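Long-range contact in argininosuccinate lyase (Chelativorans sp., PDB 6RXA), which is an EDDS lyase, a C-N lyase of the aspartase/fumarase superfamily, and probably also splits argininosuccinate into fumarate and L-arginine: residues Ala147-Thr152 with Ile166-Tyr171. The protein carries 2 engineered substitutions. Sequence-based numbering, arbitrary orientation.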
loop_
_atom_site.group_PDB
_atom_site.type_symbol
_atom_site.label_atom_id
_atom_site.label_comp_id
_atom_site.label_asym_id
_atom_site.label_seq_id
_atom_site.Cartn_x
_atom_site.Cartn_y
_atom_site.Cartn_z
ATOM N N ALA A 147 13.946 -34.010 6.563
ATOM C CA ALA A 147 14.662 -35.269 6.447
ATOM C C ALA A 147 14.269 -36.271 7.522
ATOM O O ALA A 147 14.442 -37.475 7.317
ATOM C CB ALA A 147 16.164 -34.994 6.497
ATOM N N ASP A 148 13.739 -35.809 8.647
ATOM C CA ASP A 148 13.296 -36.689 9.722
ATOM C C ASP A 148 11.827 -37.072 9.602
ATOM O O ASP A 148 11.321 -37.802 10.462
ATOM C CB ASP A 148 13.517 -36.016 11.079
ATOM C CG ASP A 148 14.970 -35.998 11.496
ATOM O OD1 ASP A 148 15.767 -36.791 10.950
ATOM O OD2 ASP A 148 15.304 -35.192 12.386
ATOM N N HIS A 149 11.137 -36.605 8.558
ATOM C CA HIS A 149 9.690 -36.766 8.457
ATOM C C HIS A 149 9.239 -37.281 7.100
ATOM O O HIS A 149 8.133 -36.977 6.654
ATOM C CB HIS A 149 8.977 -35.483 8.861
ATOM C CG HIS A 149 9.097 -35.219 10.320
ATOM N ND1 HIS A 149 8.348 -35.896 11.258
ATOM C CD2 HIS A 149 9.946 -34.426 11.014
ATOM C CE1 HIS A 149 8.705 -35.506 12.468
ATOM N NE2 HIS A 149 9.670 -34.609 12.347
ATOM N N LEU A 150 10.044 -38.140 6.473
ATOM C CA LEU A 150 9.668 -38.719 5.193
ATOM C C LEU A 150 8.510 -39.692 5.329
ATOM O O LEU A 150 7.833 -39.978 4.332
ATOM C CB LEU A 150 10.863 -39.473 4.606
ATOM C CG LEU A 150 12.082 -38.615 4.258
ATOM C CD1 LEU A 150 13.252 -39.486 3.805
ATOM C CD2 LEU A 150 11.739 -37.592 3.196
ATOM N N ASP A 151 8.308 -40.240 6.530
ATOM C CA ASP A 151 7.253 -41.210 6.792
ATOM C C ASP A 151 6.108 -40.621 7.608
ATOM O O ASP A 151 5.234 -41.367 8.059
ATOM C CB ASP A 151 7.798 -42.423 7.558
ATOM C CG ASP A 151 8.824 -43.209 6.776
ATOM O OD1 ASP A 151 8.747 -43.231 5.533
ATOM O OD2 ASP A 151 9.711 -43.814 7.414
ATOM N N THR A 152 6.113 -39.313 7.858
ATOM C CA THR A 152 5.104 -38.694 8.718
ATOM C C THR A 152 3.887 -38.345 7.863
ATOM O O THR A 152 3.704 -37.216 7.410
ATOM C CB THR A 152 5.691 -37.476 9.419
ATOM O OG1 THR A 152 6.808 -37.896 10.213
ATOM C CG2 THR A 152 4.670 -36.824 10.327
ATOM N N ILE A 166 -0.154 -36.526 2.140
ATOM C CA ILE A 166 1.246 -36.228 1.855
ATOM C C ILE A 166 2.060 -36.671 3.067
ATOM O O ILE A 166 1.606 -37.496 3.865
ATOM C CB ILE A 166 1.453 -34.732 1.555
ATOM C CG1 ILE A 166 1.037 -33.879 2.752
ATOM C CG2 ILE A 166 0.681 -34.322 0.313
ATOM C CD1 ILE A 166 1.674 -32.489 2.762
ATOM N N THR A 167 3.257 -36.111 3.225
ATOM C CA THR A 167 4.008 -36.260 4.464
ATOM C C THR A 167 4.455 -34.881 4.928
ATOM O O THR A 167 4.515 -33.927 4.145
ATOM C CB THR A 167 5.253 -37.134 4.289
ATOM O OG1 THR A 167 6.178 -36.438 3.441
ATOM C CG2 THR A 167 4.898 -38.474 3.683
ATOM N N LEU A 168 4.782 -34.777 6.216
ATOM C CA LEU A 168 5.333 -33.524 6.724
ATOM C C LEU A 168 6.615 -33.145 5.986
ATOM O O LEU A 168 6.851 -31.962 5.712
ATOM C CB LEU A 168 5.545 -33.624 8.236
ATOM C CG LEU A 168 6.166 -32.411 8.934
ATOM C CD1 LEU A 168 5.350 -31.145 8.680
ATOM C CD2 LEU A 168 6.293 -32.682 10.414
ATOM N N GLY A 169 7.449 -34.131 5.643
ATOM C CA GLY A 169 8.635 -33.834 4.855
ATOM C C GLY A 169 8.319 -33.191 3.517
ATOM O O GLY A 169 8.983 -32.247 3.093
ATOM N N HIS A 170 7.332 -33.738 2.806
ATOM C CA HIS A 170 6.919 -33.166 1.528
ATOM C C HIS A 170 6.474 -31.717 1.680
ATOM O O HIS A 170 6.848 -30.854 0.879
ATOM C CB HIS A 170 5.798 -34.037 0.967
ATOM C CG HIS A 170 5.206 -33.531 -0.304
ATOM N ND1 HIS A 170 3.907 -33.077 -0.375
ATOM C CD2 HIS A 170 5.719 -33.414 -1.552
ATOM C CE1 HIS A 170 3.651 -32.693 -1.614
ATOM N NE2 HIS A 170 4.733 -32.890 -2.348
ATOM N N TYR A 171 5.668 -31.430 2.708
ATOM C CA TYR A 171 5.223 -30.063 2.951
ATOM C C TYR A 171 6.411 -29.127 3.171
ATOM O O TYR A 171 6.492 -28.041 2.578
ATOM C CB TYR A 171 4.265 -30.019 4.158
ATOM C CG TYR A 171 3.813 -28.605 4.445
ATOM C CD1 TYR A 171 4.566 -27.769 5.247
ATOM C CD2 TYR A 171 2.664 -28.094 3.869
ATOM C CE1 TYR A 171 4.196 -26.474 5.470
ATOM C CE2 TYR A 171 2.277 -26.780 4.094
ATOM C CZ TYR A 171 3.047 -25.975 4.899
ATOM O OH TYR A 171 2.696 -24.662 5.136
HETATM O O HOH W 1 7.894 -38.178 2.181
#
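Leu-168 N and Gly-169 N, the first two amides of helix 168-193, give their hydrogens to backbone oxygens of the loop Ala-147-Thr-152, a worked example of a helix start satisfied by a neighbouring loop. Leu-168 N reaches Thr-152 O at 2.9 Å. Gly-169 N meets His-149 O at 3.1 Å, from above the carbonyl plane, 53° out of it. A CB on Gly-169 would stand tightly against that same oxygen.

The third amide is capped locally: Thr-167, the N-cap, accepts from His-170 N through OG1 (3.0 Å). Its chi1 of 67° sets OG1 between the backbone N and carbonyl carbon, where it also donates to a water that in turn donates to Leu-150 O. The methyl CG2 lies 3.4 Å from Leu-150 O, and Thr-167 CA makes a bent CA-H...O contact with Thr-152 O, 3.1 Å away. With an alanine here, His-170 N is likely to lose its cap and the water its anchor on the helix.

Apolar contact flanks these bonds. Leu-168 CD2 sits over one face of the His-149 imidazole in a CH-pi contact, 3.9 Å from the centroid, while Leu-168 CB packs on Thr-152 CG2. Within the type I turn from His-149 to Thr-152, His-149 ND1 and Thr-152 OG1 share a 2.7 Å hydrogen bond that restrains the ring's rotation.

Lys-353 and Met-356 of helix 353-362 pack beside this turn. The chemistry thus joins the two ends of the 153-158/161-167 beta hairpin, and the first three amides of a buried helix start are each given an oxygen.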